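Local coordinates for aminoglycoside phosphotransferase (Mycobacterium smegmatis, PDB 6EF6), which phosphorylates (S)-1-amino-2-propanol, serving as the aminopropanol kinase of the aminoacetone utilization microcompartment, within the aminoglycoside phosphotransferase family, at residues Arg47-Ser52 and Gly133-Asp138; Leu142-Phe147 and Ser270-Asp275; Leu35-Val40 and Val112-Ala117. One frame throughout, in Å; residues are numbered along the deposited sequence.

Interaction 1. Residues Arg47-Ser52 and Gly133-Asp138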
ATOM      1  N   ARG A  47      21.716   3.728  -5.539  1.00 35.35           N
ATOM      2  CA  ARG A  47      20.970   4.976  -5.703  1.00 35.08           C
ATOM      3  C   ARG A  47      19.671   4.810  -4.933  1.00 34.34           C
ATOM      4  O   ARG A  47      18.875   3.907  -5.238  1.00 34.19           O
ATOM      5  CB  ARG A  47      20.653   5.198  -7.183  1.00 40.51           C
ATOM      6  CG  ARG A  47      19.698   6.341  -7.497  1.00 46.21           C
ATOM      7  CD  ARG A  47      20.385   7.666  -7.317  1.00 48.36           C
ATOM      8  NE  ARG A  47      21.591   7.726  -8.122  1.00 52.74           N
ATOM      9  CZ  ARG A  47      22.579   8.592  -7.930  1.00 49.07           C
ATOM     10  NH1 ARG A  47      22.505   9.484  -6.946  1.00 50.42           N
ATOM     11  NH2 ARG A  47      23.648   8.549  -8.716  1.00 48.38           N
ATOM     12  N   LEU A  48      19.438   5.664  -3.943  1.00 34.66           N
ATOM     13  CA  LEU A  48      18.182   5.592  -3.191  1.00 34.36           C
ATOM     14  C   LEU A  48      17.000   6.012  -4.062  1.00 29.97           C
ATOM     15  O   LEU A  48      16.989   7.111  -4.622  1.00 34.28           O
ATOM     16  CB  LEU A  48      18.246   6.498  -1.957  1.00 37.23           C
ATOM     17  CG  LEU A  48      16.996   6.402  -1.061  1.00 38.49           C
ATOM     18  CD1 LEU A  48      16.849   4.985  -0.480  1.00 41.27           C
ATOM     19  CD2 LEU A  48      17.032   7.487   0.043  1.00 33.78           C
ATOM     20  N   LEU A  49      15.986   5.150  -4.154  1.00 31.69           N
ATOM     21  CA  LEU A  49      14.797   5.416  -4.955  1.00 34.77           C
ATOM     22  C   LEU A  49      13.677   5.996  -4.092  1.00 33.17           C
ATOM     23  O   LEU A  49      13.613   5.777  -2.879  1.00 33.45           O
ATOM     24  CB  LEU A  49      14.325   4.121  -5.640  1.00 31.70           C
ATOM     25  CG  LEU A  49      15.345   3.491  -6.597  1.00 34.96           C
ATOM     26  CD1 LEU A  49      14.749   2.255  -7.260  1.00 43.26           C
ATOM     27  CD2 LEU A  49      15.829   4.498  -7.657  1.00 36.30           C
ATOM     28  N   ASN A  50      12.782   6.746  -4.729  1.00 30.82           N
ATOM     29  CA  ASN A  50      11.691   7.414  -4.011  1.00 29.11           C
ATOM     30  C   ASN A  50      10.438   6.533  -4.004  1.00 30.61           C
ATOM     31  O   ASN A  50       9.349   6.929  -4.416  1.00 34.35           O
ATOM     32  CB  ASN A  50      11.424   8.790  -4.598  1.00 34.15           C
ATOM     33  CG  ASN A  50      12.545   9.750  -4.320  1.00 38.16           C
ATOM     34  OD1 ASN A  50      13.392   9.474  -3.475  1.00 38.54           O
ATOM     35  ND2 ASN A  50      12.570  10.860  -5.028  1.00 44.34           N
ATOM     36  N   LEU A  51      10.623   5.337  -3.498  1.00 27.90           N
ATOM     37  CA  LEU A  51       9.588   4.316  -3.479  1.00 29.01           C
ATOM     38  C   LEU A  51       9.613   3.684  -2.101  1.00 42.42           C
ATOM     39  O   LEU A  51      10.684   3.515  -1.512  1.00 56.29           O
ATOM     40  CB  LEU A  51       9.889   3.231  -4.512  1.00 28.45           C
ATOM     41  CG  LEU A  51      10.234   3.557  -5.976  1.00 30.44           C
ATOM     42  CD1 LEU A  51      10.906   2.391  -6.642  1.00 37.42           C
ATOM     43  CD2 LEU A  51       9.022   3.953  -6.732  1.00 31.93           C
ATOM     44  N   SER A  52       8.431   3.365  -1.582  1.00 40.48           N
ATOM     45  CA  SER A  52       8.270   2.562  -0.371  1.00 34.16           C
ATOM     46  C   SER A  52       8.592   3.310   0.914  1.00 30.98           C
ATOM     47  O   SER A  52       9.401   4.220   0.899  1.00 32.95           O
ATOM     48  CB  SER A  52       9.126   1.290  -0.457  1.00 37.33           C
ATOM     49  OG  SER A  52       9.194   0.646   0.796  1.00 41.83           O
ATOM     50  N   GLY A 133      10.865  -2.069 -15.036  1.00 30.15           N
ATOM     51  CA  GLY A 133      10.713  -0.919 -15.914  1.00 32.06           C
ATOM     52  C   GLY A 133       9.957   0.207 -15.230  1.00 34.62           C
ATOM     53  O   GLY A 133       8.835   0.021 -14.741  1.00 27.37           O
ATOM     54  N   GLY A 134      10.560   1.391 -15.211  1.00 31.57           N
ATOM     55  CA  GLY A 134       9.986   2.552 -14.572  1.00 30.47           C
ATOM     56  C   GLY A 134      10.673   2.917 -13.277  1.00 32.43           C
ATOM     57  O   GLY A 134      10.396   3.991 -12.725  1.00 33.20           O
ATOM     58  N   ALA A 135      11.574   2.068 -12.775  1.00 30.22           N
ATOM     59  CA  ALA A 135      12.208   2.330 -11.491  1.00 28.99           C
ATOM     60  C   ALA A 135      13.446   3.207 -11.591  1.00 32.34           C
ATOM     61  O   ALA A 135      13.855   3.767 -10.579  1.00 31.70           O
ATOM     62  CB  ALA A 135      12.599   1.007 -10.822  1.00 29.78           C
ATOM     63  N   GLU A 136      14.069   3.318 -12.759  1.00 35.07           N
ATOM     64  CA  GLU A 136      15.250   4.158 -12.851  1.00 37.35           C
ATOM     65  C   GLU A 136      14.831   5.620 -12.707  1.00 34.87           C
ATOM     66  O   GLU A 136      13.813   6.030 -13.260  1.00 33.05           O
ATOM     67  CB  GLU A 136      15.965   3.952 -14.181  1.00 40.95           C
ATOM     68  CG  GLU A 136      17.272   4.713 -14.261  1.00 49.35           C
ATOM     69  CD  GLU A 136      18.039   4.435 -15.535  1.00 60.22           C
ATOM     70  OE1 GLU A 136      18.004   3.282 -16.016  1.00 54.25           O
ATOM     71  OE2 GLU A 136      18.678   5.378 -16.048  1.00 71.97           O
ATOM     72  N   PRO A 137      15.551   6.416 -11.925  1.00 39.63           N
ATOM     73  CA  PRO A 137      15.159   7.820 -11.769  1.00 42.56           C
ATOM     74  C   PRO A 137      15.168   8.544 -13.109  1.00 44.19           C
ATOM     75  O   PRO A 137      16.060   8.328 -13.940  1.00 39.42           O
ATOM     76  CB  PRO A 137      16.239   8.381 -10.841  1.00 46.65           C
ATOM     77  CG  PRO A 137      16.668   7.211 -10.051  1.00 50.05           C
ATOM     78  CD  PRO A 137      16.643   6.057 -11.008  1.00 45.82           C
ATOM     79  N   ASP A 138      14.180   9.419 -13.318  1.00 45.07           N
ATOM     80  CA  ASP A 138      13.082   9.681 -12.371  1.00 41.07           C
ATOM     81  C   ASP A 138      12.060   8.558 -12.512  1.00 35.84           C
ATOM     82  O   ASP A 138      11.699   8.193 -13.628  1.00 35.42           O
ATOM     83  CB  ASP A 138      12.410  11.026 -12.652  1.00 53.48           C
ATOM     84  CG  ASP A 138      13.322  12.205 -12.367  1.00 78.27           C
ATOM     85  OD1 ASP A 138      14.158  12.099 -11.442  1.00 83.89           O
ATOM     86  OD2 ASP A 138      13.201  13.236 -13.070  1.00 88.02           O
TER

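Interaction 2. Residues Leu142-Phe147 and Ser270-Asp275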
ATOM      1  N   LEU A 142       1.969   5.067 -12.949  1.00 21.64           N
ATOM      2  CA  LEU A 142       0.667   5.574 -13.359  1.00 23.46           C
ATOM      3  C   LEU A 142       0.421   6.971 -12.777  1.00 22.83           C
ATOM      4  O   LEU A 142       0.963   7.347 -11.735  1.00 21.45           O
ATOM      5  CB  LEU A 142      -0.420   4.624 -12.855  1.00 21.77           C
ATOM      6  CG  LEU A 142      -0.444   3.215 -13.464  1.00 21.40           C
ATOM      7  CD1 LEU A 142      -1.668   2.451 -12.980  1.00 22.29           C
ATOM      8  CD2 LEU A 142      -0.391   3.225 -14.992  1.00 24.14           C
ATOM      9  N   THR A 143      -0.443   7.737 -13.454  1.00 20.02           N
ATOM     10  CA  THR A 143      -0.748   9.122 -13.106  1.00 19.66           C
ATOM     11  C   THR A 143      -2.239   9.251 -12.837  1.00 20.08           C
ATOM     12  O   THR A 143      -3.004   8.289 -12.925  1.00 16.97           O
ATOM     13  CB  THR A 143      -0.349  10.082 -14.242  1.00 20.60           C
ATOM     14  OG1 THR A 143      -1.248   9.918 -15.355  1.00 24.47           O
ATOM     15  CG2 THR A 143       1.108   9.837 -14.702  1.00 28.29           C
ATOM     16  N   LEU A 144      -2.660  10.474 -12.571  1.00 19.01           N
ATOM     17  CA  LEU A 144      -4.070  10.736 -12.352  1.00 18.43           C
ATOM     18  C   LEU A 144      -4.934  10.443 -13.573  1.00 17.01           C
ATOM     19  O   LEU A 144      -6.160  10.420 -13.438  1.00 19.80           O
ATOM     20  CB  LEU A 144      -4.280  12.184 -11.893  1.00 19.49           C
ATOM     21  CG  LEU A 144      -3.562  12.575 -10.621  1.00 20.61           C
ATOM     22  CD1 LEU A 144      -3.696  14.069 -10.344  1.00 25.57           C
ATOM     23  CD2 LEU A 144      -4.100  11.838  -9.418  1.00 20.97           C
ATOM     24  N   ASP A 145      -4.336  10.285 -14.746  1.00 17.79           N
ATOM     25  CA  ASP A 145      -5.042   9.883 -15.949  1.00 17.56           C
ATOM     26  C   ASP A 145      -5.294   8.394 -16.032  1.00 17.76           C
ATOM     27  O   ASP A 145      -5.893   7.947 -17.023  1.00 18.36           O
ATOM     28  CB  ASP A 145      -4.234  10.290 -17.197  1.00 19.83           C
ATOM     29  CG  ASP A 145      -4.057  11.817 -17.355  1.00 27.05           C
ATOM     30  OD1 ASP A 145      -4.925  12.541 -16.893  1.00 28.38           O
ATOM     31  OD2 ASP A 145      -3.066  12.231 -17.971  1.00 38.53           O
ATOM     32  N   ASP A 146      -4.866   7.626 -15.036  1.00 15.25           N
ATOM     33  CA  ASP A 146      -4.773   6.170 -15.125  1.00 15.33           C
ATOM     34  C   ASP A 146      -5.519   5.427 -14.031  1.00 14.55           C
ATOM     35  O   ASP A 146      -5.265   4.228 -13.825  1.00 15.45           O
ATOM     36  CB  ASP A 146      -3.312   5.716 -15.154  1.00 17.53           C
ATOM     37  CG  ASP A 146      -2.530   6.333 -16.276  1.00 21.30           C
ATOM     38  OD1 ASP A 146      -3.034   6.302 -17.427  1.00 24.25           O
ATOM     39  OD2 ASP A 146      -1.414   6.822 -15.991  1.00 23.65           O
ATOM     40  N   PHE A 147      -6.496   6.048 -13.398  1.00 13.50           N
ATOM     41  CA  PHE A 147      -7.298   5.341 -12.407  1.00 13.37           C
ATOM     42  C   PHE A 147      -7.941   4.078 -12.967  1.00 13.54           C
ATOM     43  O   PHE A 147      -8.129   3.105 -12.223  1.00 14.46           O
ATOM     44  CB  PHE A 147      -8.344   6.229 -11.733  1.00 14.32           C
ATOM     45  CG  PHE A 147      -7.750   7.124 -10.671  1.00 13.58           C
ATOM     46  CD1 PHE A 147      -7.470   6.581  -9.415  1.00 15.11           C
ATOM     47  CD2 PHE A 147      -7.442   8.439 -10.917  1.00 14.59           C
ATOM     48  CE1 PHE A 147      -6.890   7.343  -8.451  1.00 17.52           C
ATOM     49  CE2 PHE A 147      -6.877   9.229  -9.917  1.00 17.88           C
ATOM     50  CZ  PHE A 147      -6.611   8.676  -8.687  1.00 17.32           C
ATOM     51  N   SER A 270      -4.863   7.612  -1.935  1.00 12.72           N
ATOM     52  CA  SER A 270      -4.056   7.990  -0.772  1.00 13.00           C
ATOM     53  C   SER A 270      -3.565   9.411  -0.918  1.00 15.47           C
ATOM     54  O   SER A 270      -2.916   9.767  -1.925  1.00 15.88           O
ATOM     55  CB  SER A 270      -2.826   7.100  -0.643  1.00 14.42           C
ATOM     56  OG  SER A 270      -3.161   5.761  -0.328  1.00 13.86           O
ATOM     57  N   PHE A 271      -3.814  10.213   0.125  1.00 13.65           N
ATOM     58  CA  PHE A 271      -3.348  11.609   0.258  1.00 13.34           C
ATOM     59  C   PHE A 271      -4.095  12.627  -0.615  1.00 16.13           C
ATOM     60  O   PHE A 271      -3.893  13.841  -0.441  1.00 16.90           O
ATOM     61  CB  PHE A 271      -1.839  11.770   0.049  1.00 15.14           C
ATOM     62  CG  PHE A 271      -1.028  11.011   1.045  1.00 16.92           C
ATOM     63  CD1 PHE A 271      -1.013  11.360   2.382  1.00 18.89           C
ATOM     64  CD2 PHE A 271      -0.315   9.873   0.651  1.00 20.68           C
ATOM     65  CE1 PHE A 271      -0.266  10.655   3.326  1.00 21.13           C
ATOM     66  CE2 PHE A 271       0.427   9.166   1.600  1.00 21.70           C
ATOM     67  CZ  PHE A 271       0.432   9.535   2.899  1.00 22.83           C
ATOM     68  N   ILE A 272      -4.951  12.163  -1.505  1.00 15.61           N
ATOM     69  CA  ILE A 272      -5.665  12.970  -2.482  1.00 13.97           C
ATOM     70  C   ILE A 272      -7.179  12.778  -2.353  1.00 14.22           C
ATOM     71  O   ILE A 272      -7.924  13.110  -3.275  1.00 15.21           O
ATOM     72  CB  ILE A 272      -5.138  12.775  -3.933  1.00 15.57           C
ATOM     73  CG1 ILE A 272      -5.239  11.318  -4.393  1.00 16.18           C
ATOM     74  CG2 ILE A 272      -3.727  13.269  -4.064  1.00 18.59           C
ATOM     75  CD1 ILE A 272      -4.829  11.109  -5.882  1.00 16.62           C
ATOM     76  N   GLU A 273      -7.618  12.255  -1.201  1.00 13.25           N
ATOM     77  CA  GLU A 273      -9.019  11.910  -0.969  1.00 13.71           C
ATOM     78  C   GLU A 273      -9.933  13.113  -1.051  1.00 15.34           C
ATOM     79  O   GLU A 273     -11.130  12.966  -1.299  1.00 15.52           O
ATOM     80  CB  GLU A 273      -9.189  11.202   0.392  1.00 12.67           C
ATOM     81  CG  GLU A 273      -8.281   9.995   0.601  1.00 14.53           C
ATOM     82  CD  GLU A 273      -6.893  10.253   1.194  1.00 13.98           C
ATOM     83  OE1 GLU A 273      -6.502  11.446   1.315  1.00 13.67           O
ATOM     84  OE2 GLU A 273      -6.221   9.274   1.486  1.00 14.48           O
ATOM     85  N   HIS A 274      -9.423  14.306  -0.739  1.00 15.49           N
ATOM     86  CA  HIS A 274     -10.169  15.560  -0.692  1.00 15.28           C
ATOM     87  C   HIS A 274     -10.247  16.263  -2.042  1.00 17.45           C
ATOM     88  O   HIS A 274     -10.844  17.339  -2.159  1.00 21.09           O
ATOM     89  CB  HIS A 274      -9.474  16.466   0.349  1.00 19.01           C
ATOM     90  CG  HIS A 274      -8.041  16.747  -0.026  1.00 26.82           C
ATOM     91  ND1 HIS A 274      -7.023  15.806   0.050  1.00 22.49           N
ATOM     92  CD2 HIS A 274      -7.492  17.840  -0.617  1.00 34.82           C
ATOM     93  CE1 HIS A 274      -5.904  16.335  -0.408  1.00 38.72           C
ATOM     94  NE2 HIS A 274      -6.165  17.562  -0.836  1.00 35.81           N
ATOM     95  N   ASP A 275      -9.677  15.690  -3.079  1.00 17.90           N
ATOM     96  CA  ASP A 275      -9.699  16.366  -4.352  1.00 16.83           C
ATOM     97  C   ASP A 275     -11.122  16.368  -4.931  1.00 17.77           C
ATOM     98  O   ASP A 275     -11.801  15.327  -4.897  1.00 16.56           O
ATOM     99  CB  ASP A 275      -8.735  15.639  -5.314  1.00 19.06           C
ATOM    100  CG  ASP A 275      -8.472  16.414  -6.558  1.00 19.82           C
ATOM    101  OD1 ASP A 275      -9.373  16.552  -7.446  1.00 19.49           O
ATOM    102  OD2 ASP A 275      -7.323  16.930  -6.727  1.00 23.55           O
TER

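Interaction 3. Residues Leu35-Val40 and Val112-Ala117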
ATOM      1  N   LEU A  35      25.015  -6.543  -0.093  1.00 33.28           N
ATOM      2  CA  LEU A  35      25.579  -6.854  -1.404  1.00 35.39           C
ATOM      3  C   LEU A  35      26.506  -8.052  -1.357  1.00 36.37           C
ATOM      4  O   LEU A  35      26.619  -8.784  -2.345  1.00 36.03           O
ATOM      5  CB  LEU A  35      26.303  -5.641  -1.984  1.00 42.06           C
ATOM      6  CG  LEU A  35      25.384  -4.484  -2.395  1.00 40.50           C
ATOM      7  CD1 LEU A  35      26.220  -3.342  -2.936  1.00 41.60           C
ATOM      8  CD2 LEU A  35      24.344  -4.920  -3.420  1.00 37.84           C
ATOM      9  N   THR A  36      27.194  -8.278  -0.244  1.00 35.25           N
ATOM     10  CA  THR A  36      28.126  -9.396  -0.248  1.00 36.40           C
ATOM     11  C   THR A  36      27.402 -10.730  -0.374  1.00 36.38           C
ATOM     12  O   THR A  36      28.053 -11.741  -0.672  1.00 36.91           O
ATOM     13  CB  THR A  36      29.018  -9.397   0.996  1.00 38.18           C
ATOM     14  OG1 THR A  36      28.219  -9.678   2.143  1.00 38.99           O
ATOM     15  CG2 THR A  36      29.667  -8.061   1.179  1.00 39.07           C
ATOM     16  N   HIS A  37      26.090 -10.762  -0.141  1.00 33.88           N
ATOM     17  CA  HIS A  37      25.326 -12.008  -0.214  1.00 33.28           C
ATOM     18  C   HIS A  37      24.776 -12.300  -1.601  1.00 34.65           C
ATOM     19  O   HIS A  37      24.137 -13.331  -1.796  1.00 35.84           O
ATOM     20  CB  HIS A  37      24.202 -11.990   0.820  1.00 32.11           C
ATOM     21  CG  HIS A  37      24.716 -12.019   2.215  1.00 38.02           C
ATOM     22  ND1 HIS A  37      25.125 -10.879   2.875  1.00 44.86           N
ATOM     23  CD2 HIS A  37      24.962 -13.050   3.055  1.00 43.66           C
ATOM     24  CE1 HIS A  37      25.578 -11.208   4.070  1.00 46.62           C
ATOM     25  NE2 HIS A  37      25.500 -12.520   4.203  1.00 47.76           N
ATOM     26  N   TYR A  38      25.049 -11.456  -2.571  1.00 33.15           N
ATOM     27  CA  TYR A  38      24.541 -11.585  -3.919  1.00 36.60           C
ATOM     28  C   TYR A  38      25.705 -11.560  -4.897  1.00 41.89           C
ATOM     29  O   TYR A  38      26.815 -11.124  -4.574  1.00 37.95           O
ATOM     30  CB  TYR A  38      23.551 -10.452  -4.218  1.00 30.15           C
ATOM     31  CG  TYR A  38      22.334 -10.490  -3.305  1.00 30.36           C
ATOM     32  CD1 TYR A  38      21.236 -11.321  -3.594  1.00 29.66           C
ATOM     33  CD2 TYR A  38      22.255  -9.695  -2.172  1.00 29.75           C
ATOM     34  CE1 TYR A  38      20.115 -11.350  -2.782  1.00 27.95           C
ATOM     35  CE2 TYR A  38      21.121  -9.711  -1.357  1.00 27.13           C
ATOM     36  CZ  TYR A  38      20.045 -10.532  -1.679  1.00 31.37           C
ATOM     37  OH  TYR A  38      18.927 -10.544  -0.888  1.00 31.45           O
ATOM     38  N   ASP A  39      25.435 -12.051  -6.105  1.00 38.85           N
ATOM     39  CA  ASP A  39      26.466 -12.147  -7.119  1.00 36.02           C
ATOM     40  C   ASP A  39      26.841 -10.802  -7.705  1.00 45.20           C
ATOM     41  O   ASP A  39      27.922 -10.678  -8.290  1.00 57.71           O
ATOM     42  CB  ASP A  39      26.055 -13.141  -8.196  1.00 47.63           C
ATOM     43  CG  ASP A  39      26.215 -14.570  -7.733  1.00 54.35           C
ATOM     44  OD1 ASP A  39      27.201 -14.848  -7.010  1.00 54.04           O
ATOM     45  OD2 ASP A  39      25.357 -15.408  -8.063  1.00 57.53           O
ATOM     46  N   VAL A  40      25.995  -9.792  -7.547  1.00 39.68           N
ATOM     47  CA  VAL A  40      26.370  -8.459  -7.981  1.00 47.10           C
ATOM     48  C   VAL A  40      27.560  -7.971  -7.159  1.00 44.70           C
ATOM     49  O   VAL A  40      27.664  -8.230  -5.953  1.00 45.77           O
ATOM     50  CB  VAL A  40      25.155  -7.526  -7.857  1.00 45.27           C
ATOM     51  CG1 VAL A  40      24.700  -7.456  -6.413  1.00 45.34           C
ATOM     52  CG2 VAL A  40      25.501  -6.158  -8.412  1.00 46.29           C
ATOM     53  N   VAL A 112      17.508 -11.975   3.070  1.00 30.05           N
ATOM     54  CA  VAL A 112      18.824 -11.878   3.706  1.00 32.73           C
ATOM     55  C   VAL A 112      18.671 -11.016   4.946  1.00 30.00           C
ATOM     56  O   VAL A 112      18.214  -9.875   4.850  1.00 32.57           O
ATOM     57  CB  VAL A 112      19.858 -11.254   2.752  1.00 33.90           C
ATOM     58  CG1 VAL A 112      21.160 -10.960   3.481  1.00 42.46           C
ATOM     59  CG2 VAL A 112      20.106 -12.180   1.571  1.00 37.62           C
ATOM     60  N   THR A 113      19.106 -11.526   6.096  1.00 33.76           N
ATOM     61  CA  THR A 113      19.095 -10.768   7.338  1.00 39.86           C
ATOM     62  C   THR A 113      20.519 -10.381   7.667  1.00 36.56           C
ATOM     63  O   THR A 113      21.393 -11.250   7.722  1.00 39.51           O
ATOM     64  CB  THR A 113      18.519 -11.604   8.484  1.00 43.63           C
ATOM     65  OG1 THR A 113      17.170 -11.967   8.178  1.00 49.76           O
ATOM     66  CG2 THR A 113      18.532 -10.818   9.792  1.00 42.09           C
ATOM     67  N   VAL A 114      20.760  -9.086   7.879  1.00 35.64           N
ATOM     68  CA  VAL A 114      22.108  -8.668   8.239  1.00 43.78           C
ATOM     69  C   VAL A 114      22.083  -7.965   9.584  1.00 39.42           C
ATOM     70  O   VAL A 114      21.146  -7.241   9.931  1.00 40.33           O
ATOM     71  CB  VAL A 114      22.854  -7.833   7.174  1.00 51.15           C
ATOM     72  CG1 VAL A 114      22.847  -8.557   5.817  1.00 63.93           C
ATOM     73  CG2 VAL A 114      22.267  -6.472   7.062  1.00 44.57           C
ATOM     74  N   ASP A 115      23.159  -8.173  10.327  1.00 42.09           N
ATOM     75  CA  ASP A 115      23.277  -7.735  11.703  1.00 55.81           C
ATOM     76  C   ASP A 115      24.425  -6.745  11.787  1.00 59.39           C
ATOM     77  O   ASP A 115      25.586  -7.143  11.589  1.00 70.85           O
ATOM     78  CB  ASP A 115      23.600  -8.949  12.579  1.00 67.52           C
ATOM     79  CG  ASP A 115      23.264  -8.726  14.044  1.00 77.90           C
ATOM     80  OD1 ASP A 115      23.219  -7.550  14.473  1.00 72.92           O
ATOM     81  OD2 ASP A 115      23.048  -9.730  14.766  1.00 84.83           O
ATOM     82  N   PRO A 116      24.177  -5.475  12.050  1.00 50.81           N
ATOM     83  CA  PRO A 116      25.258  -4.629  12.585  1.00 67.63           C
ATOM     84  C   PRO A 116      25.325  -4.709  14.105  1.00 74.68           C
ATOM     85  O   PRO A 116      24.637  -5.537  14.711  1.00 76.28           O
ATOM     86  CB  PRO A 116      24.881  -3.223  12.108  1.00 64.35           C
ATOM     87  CG  PRO A 116      23.435  -3.331  11.583  1.00 53.52           C
ATOM     88  CD  PRO A 116      22.938  -4.721  11.856  1.00 40.53           C
ATOM     89  N   ALA A 117      26.143  -3.873  14.742  1.00 79.33           N
ATOM     90  CA  ALA A 117      26.161  -3.850  16.200  1.00 76.41           C
ATOM     91  C   ALA A 117      24.832  -3.329  16.742  1.00 79.52           C
ATOM     92  O   ALA A 117      23.799  -3.992  16.594  1.00 75.52           O
ATOM     93  CB  ALA A 117      27.349  -3.043  16.743  1.00 64.17           C
TER

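Interaction 1. Residues Arg47-Ser52 and Gly133-Asp138
The carbonyl oxygen of Ala-135 is the polar atom approached from across this contact, and what meets it is hydrocarbon: CD2 of Leu-49 lies 3.6 Å from Ala-135 O, and CD1 of Leu-49 comes to 3.8 Å from the same oxygen. The isobutyl fork thus straddles a carbonyl, with its CD1 also 4.3 Å from the Ala-135 CB. The other partner of CD2 is a ring: Leu-49 CD2 sits 3.7 Å from CG of Pro-137 in a packing where the two side chains run roughly at right angles. With CG anti to its own carbonyl carbon (chi1 -61°), Leu-49 reaches both Ala-135 and Pro-137 at once. On the outer flank the aliphatic part of Arg-47 joins in, its CG 4.1 Å from Pro-137 CG, while the chain bends at chi2 and chi3 and carries the guanidinium away from the proline. Contact here is purely van der Waals; the peptide between Pro-137 and Asp-138 is cis, a kink just beyond the touching ring. At its far end the first segment borders the bound benzoic acid through Leu-51 and Ser-52, consistent with the loop between the first two sheet strands lining the nucleotide cleft in kinase-like phosphotransferases. Glu-139, just past the second segment, accepts a hydrogen bond from Asn-50 N. Leu-58 of strand 55-61 touches Arg-47, Leu-49 and Pro-137, and Leu-238 of strand 237-239 touches Leu-51 and Ala-135, placing the contact between the edge of the five-stranded sheet and the two-stranded hairpin.

Interaction 2. Residues Leu142-Phe147 and Ser270-Asp275
Apolar contacts come first, and they converge on one methyl: CD1 of Ile-272 lies 3.7 Å from CD2 of Leu-144, the two side chains lying alongside with their ends pointing opposite ways. The same Ile-272 CD1 stands 4.1 Å from CZ of Phe-147, near the ring plane, so it meets the edge of the phenyl group. Ile-272 holds CG1 between its backbone N and carbonyl carbon (chi1 59°), and with chi2 extended the terminal methyl reaches both partners. Trp-281 of helix 278-290 touches Leu-144 and Ile-272 and stacks on the Phe-147 ring.

Hydrogen bonds operate inside each segment. Thr-143 N donates to Asp-146 OD2 at 2.9 Å, a nearly straight bond (164°) arriving on the anti side of the carboxylate. Asp-145 N reaches Thr-143 OG1 at 3.2 Å, forming an ST turn, and type I turns close at Thr-143 to Asp-146 and at Ile-272 to Asp-275.

Ionic links lead outward: Asp-146 pairs with Arg-246, Glu-273 with Arg-311 and Asp-275 with Arg-277. Ser-270 OG bonds to Arg-310, which lines the pocket of the bound (2R)-1-methoxypropan-2-amine.

Chemically, the division of labour is clear: turns shape each loop and salt bridges tie it to its surroundings, whereas the small surface joining the two loops depends on dispersion and shape, without directional bonds.

Interaction 3. Residues Leu35-Val40 and Val112-Ala117
Val-112 CG1 sits over one face of the His-37 imidazole, 4.1 Å from the ring centroid and 21° off the normal, a CH-pi contact displaced towards the rim. The other methyl serves the neighbouring aromatic: Val-112 CG2 lies 3.6 Å from Tyr-38 CZ and only 3.2 Å from Tyr-38 OH, a tight approach of hydrocarbon to hydroxyl. With CG1 anti to the backbone N (chi1 171°), the valine fork is turned to split between the two rings. Two residues along the strand, on the same side, Val-114 CG1 adds an oblique touch at 4.2 Å from His-37 CE1.

Around this shell, the backbone of the first segment is set by a type I turn, in which Tyr-38 N bonds to Leu-35 O at 3.1 Å. Arg-106 bonds to the His-37 backbone and forms a salt bridge with Asp-39, while His-128 meets the Tyr-38 ring edge-to-face.

Strand 112-114 is an outermost strand of the five-stranded antiparallel sheet and pairs with strand 124-130; helix 28-35 packs on Val-114 through Ile-30 and Gln-33, and the turn leaving that helix lies against the sheet edge.

From the N terminus, the chain first passes the turn after helix 28-35, which interaction 3 joins to strand 112-114, closing a loop of 71 residues. Before that loop is complete, residues 47-52 open interaction 1, which closes at 133-138; the two therefore cross, and both reach the same sheet, one near each outermost strand. Interaction 2 opens only a few residues later, at 142-147, and closes at 270-275, so it follows both in series. It ties the start of helix 147-163 to the loop between helices 263-268 and 278-290. Together they run from the two edges of the sheet, past the benzoic acid pocket, into the helical part, with interactions 2 and 3 on opposite sides of the chain's centre.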